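SusD superfamily protein (Bacteroides thetaiotaomicron VPI-5482, PDB 3HDX) probably binds polysaccharide at the outer membrane of the bacterium, as a SusD homologue with a role in carbohydrate metabolism. Local coordinates at residues Gly175-Thr178 with Ser184-Ala187; Glu104-Tyr109 with Leu180-Tyr185; Glu372-Cys375 with Thr381-Val384. All blocks are in the same frame, centred on the assembly; numbering follows the deposited sequence.

Contact 1: residues Gly175-Thr178 with Ser184-Ala187; sequences GTQT and SYGA. With EDO (1,2-ethanediol), chain L; EDO (1,2-ethanediol), chain B.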
ATOM      1  N   GLY A 175      10.641 -14.194  17.438  1.00 16.85           N
ATOM      2  CA  GLY A 175      11.698 -15.014  17.970  1.00 18.50           C
ATOM      3  C   GLY A 175      12.650 -14.323  18.913  1.00 20.61           C
ATOM      4  O   GLY A 175      12.682 -13.099  19.021  1.00 21.09           O
ATOM      5  N   THR A 176      13.453 -15.144  19.589  1.00 21.85           N
ATOM      6  CA  THR A 176      14.532 -14.678  20.453  1.00 22.34           C
ATOM      7  C   THR A 176      15.744 -15.490  20.097  1.00 23.14           C
ATOM      8  O   THR A 176      15.648 -16.488  19.371  1.00 20.11           O
ATOM      9  CB  THR A 176      14.239 -14.871  21.957  1.00 23.64           C
ATOM     10  OG1 THR A 176      14.117 -16.265  22.256  1.00 24.99           O
ATOM     11  CG2 THR A 176      12.980 -14.106  22.361  1.00 24.05           C
ATOM     12  N   GLN A 177      16.883 -15.097  20.651  1.00 24.49           N
ATOM     13  CA  GLN A 177      18.111 -15.817  20.352  1.00 26.28           C
ATOM     14  C   GLN A 177      18.075 -17.302  20.818  1.00 24.64           C
ATOM     15  O   GLN A 177      18.685 -18.165  20.169  1.00 26.61           O
ATOM     16  CB  GLN A 177      19.295 -15.082  20.963  1.00 28.94           C
ATOM     17  CG  GLN A 177      20.593 -15.550  20.393  1.00 31.64           C
ATOM     18  CD  GLN A 177      21.755 -14.743  20.911  1.00 33.53           C
ATOM     19  OE1 GLN A 177      21.639 -14.015  21.911  1.00 34.72           O
ATOM     20  NE2 GLN A 177      22.892 -14.880  20.240  1.00 35.68           N
ATOM     21  N   THR A 178      17.348 -17.568  21.897  1.00 24.45           N
ATOM     22  CA  THR A 178      17.186 -18.903  22.478  1.00 26.56           C
ATOM     23  C   THR A 178      16.003 -19.682  21.886  1.00 25.61           C
ATOM     24  O   THR A 178      16.008 -20.921  21.905  1.00 26.74           O
ATOM     25  CB  THR A 178      17.118 -18.840  24.050  1.00 28.79           C
ATOM     26  OG1 THR A 178      16.070 -17.981  24.481  1.00 32.67           O
ATOM     27  CG2 THR A 178      18.355 -18.249  24.601  1.00 30.34           C
ATOM     28  N   SER A 184      15.436 -17.700  12.521  1.00 18.59           N
ATOM     29  CA  SER A 184      15.910 -16.331  12.682  1.00 17.42           C
ATOM     30  C   SER A 184      15.152 -15.626  13.809  1.00 15.80           C
ATOM     31  O   SER A 184      14.198 -16.162  14.364  1.00 17.45           O
ATOM     32  CB  SER A 184      15.760 -15.575  11.356  1.00 17.58           C
ATOM     33  OG  SER A 184      16.603 -16.097  10.330  1.00 18.87           O
ATOM     34  N   TYR A 185      15.619 -14.438  14.196  1.00 17.19           N
ATOM     35  CA  TYR A 185      14.923 -13.692  15.232  1.00 18.16           C
ATOM     36  C   TYR A 185      15.124 -12.194  15.132  1.00 17.84           C
ATOM     37  O   TYR A 185      16.060 -11.730  14.498  1.00 19.28           O
ATOM     38  CB  TYR A 185      15.335 -14.145  16.630  1.00 20.06           C
ATOM     39  CG  TYR A 185      16.651 -13.630  17.115  1.00 22.26           C
ATOM     40  CD1 TYR A 185      17.848 -14.178  16.651  1.00 24.08           C
ATOM     41  CD2 TYR A 185      16.711 -12.598  18.076  1.00 24.77           C
ATOM     42  CE1 TYR A 185      19.092 -13.721  17.139  1.00 26.31           C
ATOM     43  CE2 TYR A 185      17.944 -12.129  18.555  1.00 26.49           C
ATOM     44  CZ  TYR A 185      19.129 -12.703  18.075  1.00 27.53           C
ATOM     45  OH  TYR A 185      20.366 -12.252  18.524  1.00 31.35           O
ATOM     46  N   GLY A 186      14.242 -11.481  15.833  1.00 17.40           N
ATOM     47  CA  GLY A 186      14.310 -10.029  16.005  1.00 17.34           C
ATOM     48  C   GLY A 186      14.546  -9.224  14.751  1.00 16.21           C
ATOM     49  O   GLY A 186      13.720  -9.238  13.844  1.00 16.53           O
ATOM     50  N   ALA A 187      15.703  -8.571  14.682  1.00 16.24           N
ATOM     51  CA  ALA A 187      16.070  -7.731  13.529  1.00 16.57           C
ATOM     52  C   ALA A 187      16.030  -8.444  12.185  1.00 17.15           C
ATOM     53  O   ALA A 187      15.666  -7.868  11.185  1.00 17.87           O
ATOM     54  CB  ALA A 187      17.441  -7.059  13.753  1.00 18.19           C
TER
HETATM   55  C1  EDO L 611      20.417 -17.478  12.499  1.00 41.75           C
HETATM   56  O1  EDO L 611      19.553 -16.905  11.496  1.00 42.35           O
HETATM   57  C2  EDO L 611      20.928 -16.409  13.446  1.00 41.78           C
HETATM   58  O2  EDO L 611      19.858 -15.989  14.301  1.00 40.90           O
HETATM   59  C1  EDO B 601      14.987 -14.765   6.407  1.00 42.63           C
HETATM   60  O1  EDO B 601      15.282 -13.478   5.849  1.00 44.11           O
HETATM   61  C2  EDO B 601      15.014 -14.611   7.919  1.00 41.82           C
HETATM   62  O2  EDO B 601      16.322 -14.254   8.376  1.00 41.25           O
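A surface loop between helix 152-169 and helix 196-209 folds back on itself where Tyr185 leans against Gly175, Thr176 and Gln177, and the meeting is one of ring against backbone and aliphatic chain. Gln177 N lies 3.6 Å above one face of the Tyr185 ring, offset toward its rim. Over the same ring Gln177 CB makes a CH-pi contact, 4.1 Å from the centroid and 25° off the normal. The glutamine is extended, with CG anti to its backbone N (chi1 -165°), and therefore runs beside the tyrosine in the same direction; its amide is nearly parallel to the ring, 19° apart, and Gln177 CD comes within 3.7 Å of Tyr185 OH. The two segments flank the type I' beta turn Tyr181-Ser184 and come closest at Gly175, whose C is 3.5 Å from Tyr185 CB. Gly186 pairs through its backbone with Tyr174, while Tyr185 N bonds to Gln188 OE1. Two 1,2-ethanediol molecules, probably from the crystallisation liquor, lie beside this loop: one is at the Tyr185 ring edge, the other has its O2 hydrogen-bonded to Ser184 OG at 2.7 Å.

Contact 2: residues Glu104-Tyr109 with Leu180-Tyr185; sequences EQNLKY and LYYGSY. With EDO (1,2-ethanediol), chain L; EDO (1,2-ethanediol), chain B.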
ATOM      1  N   GLU A 104       2.646 -24.855  19.775  1.00 18.10           N
ATOM      2  CA  GLU A 104       1.347 -24.158  19.768  0.50 19.54           C
ATOM      3  C   GLU A 104       1.573 -22.673  19.488  1.00 17.68           C
ATOM      4  O   GLU A 104       0.801 -22.062  18.774  1.00 17.95           O
ATOM      5  CB  GLU A 104       0.573 -24.291  21.090  0.50 21.78           C
ATOM      6  CG  GLU A 104      -0.836 -23.669  21.026  0.50 24.20           C
ATOM      7  CD  GLU A 104      -1.612 -23.787  22.306  0.50 26.82           C
ATOM      8  OE1 GLU A 104      -1.018 -24.159  23.339  0.50 29.37           O
ATOM      9  OE2 GLU A 104      -2.822 -23.497  22.274  0.50 28.79           O
ATOM     10  N   GLN A 105       2.638 -22.093  20.078  1.00 18.09           N
ATOM     11  CA  GLN A 105       2.932 -20.677  19.842  0.50 17.95           C
ATOM     12  C   GLN A 105       3.301 -20.432  18.368  1.00 17.40           C
ATOM     13  O   GLN A 105       2.862 -19.429  17.789  1.00 15.64           O
ATOM     14  CB  GLN A 105       4.017 -20.160  20.806  0.50 18.59           C
ATOM     15  CG  GLN A 105       4.241 -18.645  20.735  0.50 19.53           C
ATOM     16  CD  GLN A 105       2.996 -17.901  21.042  0.50 20.88           C
ATOM     17  OE1 GLN A 105       2.414 -17.269  20.160  0.50 22.14           O
ATOM     18  NE2 GLN A 105       2.503 -18.047  22.275  0.50 21.76           N
ATOM     19  N   ASN A 106       4.063 -21.337  17.745  1.00 15.65           N
ATOM     20  CA  ASN A 106       4.431 -21.199  16.343  1.00 14.89           C
ATOM     21  C   ASN A 106       3.152 -21.234  15.499  1.00 13.96           C
ATOM     22  O   ASN A 106       3.009 -20.455  14.554  1.00 14.23           O
ATOM     23  CB  ASN A 106       5.390 -22.324  15.958  1.00 16.52           C
ATOM     24  CG  ASN A 106       6.232 -22.051  14.719  1.00 16.36           C
ATOM     25  OD1 ASN A 106       7.288 -22.690  14.565  1.00 17.44           O
ATOM     26  ND2 ASN A 106       5.776 -21.160  13.800  1.00 16.47           N
ATOM     27  N   LEU A 107       2.230 -22.125  15.833  1.00 14.13           N
ATOM     28  CA  LEU A 107       0.956 -22.175  15.127  1.00 12.79           C
ATOM     29  C   LEU A 107       0.196 -20.847  15.263  1.00 13.07           C
ATOM     30  O   LEU A 107      -0.333 -20.315  14.247  1.00 13.90           O
ATOM     31  CB  LEU A 107       0.068 -23.325  15.630  1.00 14.53           C
ATOM     32  CG  LEU A 107      -1.347 -23.435  15.031  1.00 12.98           C
ATOM     33  CD1 LEU A 107      -1.342 -23.793  13.515  1.00 13.79           C
ATOM     34  CD2 LEU A 107      -2.233 -24.376  15.813  1.00 15.68           C
ATOM     35  N   LYS A 108       0.112 -20.337  16.491  1.00 14.97           N
ATOM     36  CA  LYS A 108      -0.637 -19.078  16.750  1.00 14.85           C
ATOM     37  C   LYS A 108      -0.035 -17.930  15.928  1.00 14.42           C
ATOM     38  O   LYS A 108      -0.767 -17.153  15.320  1.00 13.85           O
ATOM     39  CB  LYS A 108      -0.669 -18.724  18.248  1.00 16.97           C
ATOM     40  CG  LYS A 108      -1.609 -19.605  19.064  1.00 19.09           C
ATOM     41  CD  LYS A 108      -1.624 -19.208  20.556  1.00 21.50           C
ATOM     42  CE  LYS A 108      -2.644 -20.024  21.398  1.00 24.54           C
ATOM     43  N   TYR A 109       1.295 -17.856  15.878  1.00 13.08           N
ATOM     44  CA  TYR A 109       1.954 -16.821  15.078  1.00 12.93           C
ATOM     45  C   TYR A 109       1.610 -16.959  13.583  1.00 12.15           C
ATOM     46  O   TYR A 109       1.313 -15.974  12.901  1.00 14.03           O
ATOM     47  CB  TYR A 109       3.477 -16.857  15.221  1.00 14.24           C
ATOM     48  CG  TYR A 109       4.092 -16.326  16.521  1.00 15.44           C
ATOM     49  CD1 TYR A 109       3.392 -15.492  17.395  1.00 15.88           C
ATOM     50  CD2 TYR A 109       5.433 -16.563  16.789  1.00 18.03           C
ATOM     51  CE1 TYR A 109       3.973 -14.982  18.529  1.00 17.87           C
ATOM     52  CE2 TYR A 109       6.052 -16.030  17.932  1.00 19.89           C
ATOM     53  CZ  TYR A 109       5.311 -15.245  18.789  1.00 18.65           C
ATOM     54  OH  TYR A 109       5.911 -14.704  19.894  1.00 20.59           O
ATOM     55  N   LEU A 180      14.326 -19.407  18.360  1.00 19.79           N
ATOM     56  CA  LEU A 180      14.253 -18.858  17.006  1.00 18.88           C
ATOM     57  C   LEU A 180      12.885 -19.063  16.378  1.00 18.02           C
ATOM     58  O   LEU A 180      12.157 -19.991  16.725  1.00 19.14           O
ATOM     59  CB  LEU A 180      15.351 -19.446  16.105  1.00 19.18           C
ATOM     60  CG  LEU A 180      16.826 -19.200  16.526  1.00 19.06           C
ATOM     61  CD1 LEU A 180      17.788 -19.988  15.644  1.00 20.76           C
ATOM     62  CD2 LEU A 180      17.187 -17.703  16.529  1.00 19.13           C
ATOM     63  N   TYR A 181      12.516 -18.142  15.485  1.00 16.95           N
ATOM     64  CA  TYR A 181      11.273 -18.261  14.713  1.00 16.33           C
ATOM     65  C   TYR A 181      11.697 -18.631  13.306  1.00 16.27           C
ATOM     66  O   TYR A 181      12.314 -17.842  12.609  1.00 16.19           O
ATOM     67  CB  TYR A 181      10.451 -16.978  14.753  1.00 15.59           C
ATOM     68  CG  TYR A 181       9.191 -17.091  13.943  1.00 13.33           C
ATOM     69  CD1 TYR A 181       8.097 -17.846  14.392  1.00 15.21           C
ATOM     70  CD2 TYR A 181       9.094 -16.481  12.677  1.00 13.99           C
ATOM     71  CE1 TYR A 181       6.915 -17.956  13.604  1.00 14.41           C
ATOM     72  CE2 TYR A 181       7.945 -16.606  11.888  1.00 13.60           C
ATOM     73  CZ  TYR A 181       6.869 -17.330  12.341  1.00 14.32           C
ATOM     74  OH  TYR A 181       5.772 -17.451  11.524  1.00 15.61           O
ATOM     75  N   TYR A 182      11.400 -19.875  12.898  1.00 16.69           N
ATOM     76  CA  TYR A 182      11.828 -20.375  11.618  1.00 17.15           C
ATOM     77  C   TYR A 182      13.295 -20.021  11.287  1.00 17.36           C
ATOM     78  O   TYR A 182      13.619 -19.543  10.181  1.00 18.39           O
ATOM     79  CB  TYR A 182      10.857 -19.923  10.533  1.00 17.12           C
ATOM     80  CG  TYR A 182       9.508 -20.617  10.564  1.00 16.56           C
ATOM     81  CD1 TYR A 182       9.396 -22.016  10.587  1.00 16.33           C
ATOM     82  CD2 TYR A 182       8.323 -19.882  10.465  1.00 16.74           C
ATOM     83  CE1 TYR A 182       8.151 -22.641  10.560  1.00 16.62           C
ATOM     84  CE2 TYR A 182       7.065 -20.507  10.425  1.00 16.20           C
ATOM     85  CZ  TYR A 182       6.991 -21.907  10.469  1.00 15.73           C
ATOM     86  OH  TYR A 182       5.796 -22.556  10.437  1.00 16.95           O
ATOM     87  N   GLY A 183      14.161 -20.269  12.289  1.00 17.54           N
ATOM     88  CA  GLY A 183      15.610 -20.094  12.127  1.00 19.00           C
ATOM     89  C   GLY A 183      16.246 -18.739  12.325  1.00 20.14           C
ATOM     90  O   GLY A 183      17.449 -18.641  12.262  1.00 21.76           O
ATOM     91  N   SER A 184      15.436 -17.700  12.521  1.00 18.59           N
ATOM     92  CA  SER A 184      15.910 -16.331  12.682  1.00 17.42           C
ATOM     93  C   SER A 184      15.152 -15.626  13.809  1.00 15.80           C
ATOM     94  O   SER A 184      14.198 -16.162  14.364  1.00 17.45           O
ATOM     95  CB  SER A 184      15.760 -15.575  11.356  1.00 17.58           C
ATOM     96  OG  SER A 184      16.603 -16.097  10.330  1.00 18.87           O
ATOM     97  N   TYR A 185      15.619 -14.438  14.196  1.00 17.19           N
ATOM     98  CA  TYR A 185      14.923 -13.692  15.232  1.00 18.16           C
ATOM     99  C   TYR A 185      15.124 -12.194  15.132  1.00 17.84           C
ATOM    100  O   TYR A 185      16.060 -11.730  14.498  1.00 19.28           O
ATOM    101  CB  TYR A 185      15.335 -14.145  16.630  1.00 20.06           C
ATOM    102  CG  TYR A 185      16.651 -13.630  17.115  1.00 22.26           C
ATOM    103  CD1 TYR A 185      17.848 -14.178  16.651  1.00 24.08           C
ATOM    104  CD2 TYR A 185      16.711 -12.598  18.076  1.00 24.77           C
ATOM    105  CE1 TYR A 185      19.092 -13.721  17.139  1.00 26.31           C
ATOM    106  CE2 TYR A 185      17.944 -12.129  18.555  1.00 26.49           C
ATOM    107  CZ  TYR A 185      19.129 -12.703  18.075  1.00 27.53           C
ATOM    108  OH  TYR A 185      20.366 -12.252  18.524  1.00 31.35           O
TER
HETATM  109  C1  EDO L 611      20.417 -17.478  12.499  1.00 41.75           C
HETATM  110  O1  EDO L 611      19.553 -16.905  11.496  1.00 42.35           O
HETATM  111  C2  EDO L 611      20.928 -16.409  13.446  1.00 41.78           C
HETATM  112  O2  EDO L 611      19.858 -15.989  14.301  1.00 40.90           O
HETATM  113  C1  EDO B 601      14.987 -14.765   6.407  1.00 42.63           C
HETATM  114  O1  EDO B 601      15.282 -13.478   5.849  1.00 44.11           O
HETATM  115  C2  EDO B 601      15.014 -14.611   7.919  1.00 41.82           C
HETATM  116  O2  EDO B 601      16.322 -14.254   8.376  1.00 41.25           O
HETATM  117  O   HOH W   1       9.774 -21.607  14.543  1.00 20.01           O
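The backbones of Asn106, on the first turns of helix 104-129, and Tyr181 come no nearer than 7.6 Å between CA atoms, and Tyr181 to Ser184 form a type I' beta turn closed by Ser184 N to Tyr181 O, with the reciprocal bond Tyr181 N to Ser184 O. Side chains bridge the gap. Tyr109 turns the edge of its ring toward the face of Tyr181 in an offset edge-to-face pair, with centroids 5.8 Å apart and planes at 70°; Tyr109 CD2 does the touching, 3.8 Å from Tyr181 CE1. The Asn106 amide reaches both turn tyrosines. With CG anti to the residue's own backbone N (chi1 -159°), its ND2 arrives 3.4 Å from Tyr181 CE1 and 3.6 Å from Tyr182 CZ, while OD1 stands over one face of the Tyr182 ring, the amide tilted 61° from that ring. One water joins the segments: it donates to Asn106 OD1 at 2.7 Å and accepts from Tyr182 N at 2.9 Å. Asp110 and Gln113, further along helix 104-129, bond to Tyr181 OH; Tyr182 OH bonds to the other oxygen of Asp110 and to Thr14 of helix 11-30. An edge-to-face tyrosine pair, an amide laid against two rings and one bridging water thus anchor the turn to the helix, consistent with Asp110 orienting both phenols together with Gln113 and Thr14.

Contact 3: residues Glu372-Cys375 with Thr381-Val384; sequences EALC and TEAV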
ATOM      1  N   GLU A 372      -4.933  13.921   9.136  1.00 11.17           N
ATOM      2  CA  GLU A 372      -6.184  13.875   8.399  1.00 11.43           C
ATOM      3  C   GLU A 372      -7.357  13.556   9.343  1.00 12.38           C
ATOM      4  O   GLU A 372      -8.379  14.257   9.316  1.00 12.62           O
ATOM      5  CB  GLU A 372      -6.052  12.824   7.291  1.00 10.85           C
ATOM      6  CG  GLU A 372      -7.299  12.397   6.523  1.00 11.99           C
ATOM      7  CD  GLU A 372      -7.020  11.254   5.547  1.00 11.93           C
ATOM      8  OE1 GLU A 372      -5.836  11.038   5.144  1.00 11.98           O
ATOM      9  OE2 GLU A 372      -8.004  10.589   5.172  1.00 12.53           O
ATOM     10  N   ALA A 373      -7.189  12.515  10.171  1.00 11.29           N
ATOM     11  CA  ALA A 373      -8.229  12.075  11.101  1.00 11.66           C
ATOM     12  C   ALA A 373      -8.585  13.162  12.126  1.00 12.26           C
ATOM     13  O   ALA A 373      -9.745  13.434  12.374  1.00 12.46           O
ATOM     14  CB  ALA A 373      -7.826  10.759  11.801  1.00 12.56           C
ATOM     15  N   LEU A 374      -7.563  13.827  12.646  1.00 11.89           N
ATOM     16  CA  LEU A 374      -7.761  14.876  13.649  1.00 12.53           C
ATOM     17  C   LEU A 374      -8.540  16.049  13.037  1.00 13.28           C
ATOM     18  O   LEU A 374      -9.475  16.558  13.649  1.00 13.34           O
ATOM     19  CB  LEU A 374      -6.439  15.324  14.270  1.00 11.66           C
ATOM     20  CG  LEU A 374      -5.850  14.319  15.251  1.00 13.17           C
ATOM     21  CD1 LEU A 374      -4.383  14.611  15.523  1.00 13.34           C
ATOM     22  CD2 LEU A 374      -6.668  14.297  16.564  1.00 13.21           C
ATOM     23  N   CYS A 375      -8.214  16.424  11.794  1.00 13.70           N
ATOM     24  CA  CYS A 375      -9.022  17.436  11.099  1.00 14.55           C
ATOM     25  C   CYS A 375     -10.458  16.995  10.917  1.00 15.72           C
ATOM     26  O   CYS A 375     -11.401  17.779  11.166  1.00 16.35           O
ATOM     27  CB  CYS A 375      -8.443  17.752   9.750  1.00 14.07           C
ATOM     28  SG  CYS A 375      -6.938  18.718   9.849  1.00 17.23           S
ATOM     29  N   THR A 381      -6.104  21.983  15.359  1.00 21.13           N
ATOM     30  CA  THR A 381      -4.933  22.476  16.055  0.50 21.29           C
ATOM     31  C   THR A 381      -3.984  21.321  16.394  1.00 20.34           C
ATOM     32  O   THR A 381      -2.794  21.430  16.249  1.00 21.90           O
ATOM     33  CB  THR A 381      -5.345  23.290  17.323  0.50 22.61           C
ATOM     34  OG1 THR A 381      -6.420  24.194  16.984  0.50 22.69           O
ATOM     35  CG2 THR A 381      -4.166  24.041  17.839  0.50 23.54           C
ATOM     36  N   GLU A 382      -4.549  20.189  16.815  1.00 19.77           N
ATOM     37  CA  GLU A 382      -3.735  19.015  17.102  1.00 19.48           C
ATOM     38  C   GLU A 382      -3.129  18.383  15.830  1.00 17.59           C
ATOM     39  O   GLU A 382      -2.024  17.846  15.869  1.00 19.15           O
ATOM     40  CB  GLU A 382      -4.578  17.988  17.860  1.00 19.89           C
ATOM     41  CG  GLU A 382      -5.076  18.476  19.234  1.00 23.39           C
ATOM     42  CD  GLU A 382      -6.111  17.545  19.808  1.00 24.62           C
ATOM     43  OE1 GLU A 382      -5.703  16.392  20.009  1.00 27.53           O
ATOM     44  OE2 GLU A 382      -7.296  17.929  19.980  1.00 26.48           O
ATOM     45  N   ALA A 383      -3.833  18.470  14.696  1.00 15.48           N
ATOM     46  CA  ALA A 383      -3.339  17.913  13.445  1.00 13.20           C
ATOM     47  C   ALA A 383      -2.033  18.558  12.993  1.00 14.19           C
ATOM     48  O   ALA A 383      -1.152  17.891  12.413  1.00 14.50           O
ATOM     49  CB  ALA A 383      -4.401  18.075  12.348  1.00 13.46           C
ATOM     50  N   VAL A 384      -1.903  19.861  13.269  1.00 14.30           N
ATOM     51  CA  VAL A 384      -0.747  20.634  12.803  1.00 15.07           C
ATOM     52  C   VAL A 384       0.557  20.075  13.316  1.00 15.12           C
ATOM     53  O   VAL A 384       1.525  20.007  12.548  1.00 14.76           O
ATOM     54  CB  VAL A 384      -0.902  22.163  13.141  1.00 16.64           C
ATOM     55  CG1 VAL A 384       0.394  22.929  12.885  1.00 16.98           C
ATOM     56  CG2 VAL A 384      -2.069  22.781  12.349  1.00 17.47           C
TER
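Ala383 CB sits against two side chains of the facing helix, 3.6 Å from Cys375 SG and 3.9 Å from Leu374 CB. The small methyl lets the two backbones come close, with the CA atoms of Leu374 and Ala383 5.4 Å apart, and both CB atoms point toward the opposite segment. Leu374 then sends CD1 along the neighbouring turn, 4.0 Å from Glu382 C and 4.1 Å from Glu382 CB, so that the leucine and glutamate side chains cross at about a right angle. The leucine CG lies anti to the carbonyl carbon, beside the backbone N (chi1 -74°), and from there CD1 meets the backbone between Glu382 and Ala383 while CD2 lies toward the carboxylate, 4.1 Å from Glu382 OE1. Cys375 has the same first torsion (-73°), which lays its sulfur beside the alanine methyl.

The contact is apolar at its centre and becomes polar toward solvent, at Glu382. The Glu382 carboxylate, on the exposed side, makes a salt bridge with Arg379 in the short linker between the helices, and the Glu382 carbonyl accepts from Ser385 OG. On the far side of the first helix, Glu372 is buried and pairs with Arg436 in a salt bridge, with Tyr213 OH also bonded to its OE2.

Helices 363-376 and 380-391 are successive and joined by a short connection, as in the helical hairpins of TPR-like folds, consistent with the SusD family. Helix 409-423 packs against Cys375 through Leu412, Ile413 and Ile416, and helix 213-226 approaches Leu374 through Glu217. Beyond the second helix, Phe401 of helix 401-405 touches Thr381 and Val384.

Overall arrangement
Contacts 1 and 2 meet on the loop between helices 152-169 and 196-209: they share Ser184 and Tyr185, their centres are 9 Å apart, and Gly175 N touches Tyr181 CB at 3.9 Å. Contact 1 is a surface fold of that loop on itself, whereas contact 2 ties it, partly buried, to helix 104-129. Contact 3 lies about 38 Å from contact 1 and 39 Å from contact 2 between centres, in the C-terminal part of the chain, and joins two consecutive helices in a buried setting. It is apolar at its centre, an alanine methyl against leucine and a cysteine sulfur, with Glu382 at the exposed side, while the loop contacts rely on tyrosine rings, side-chain amides and, in contact 2, a bridging water.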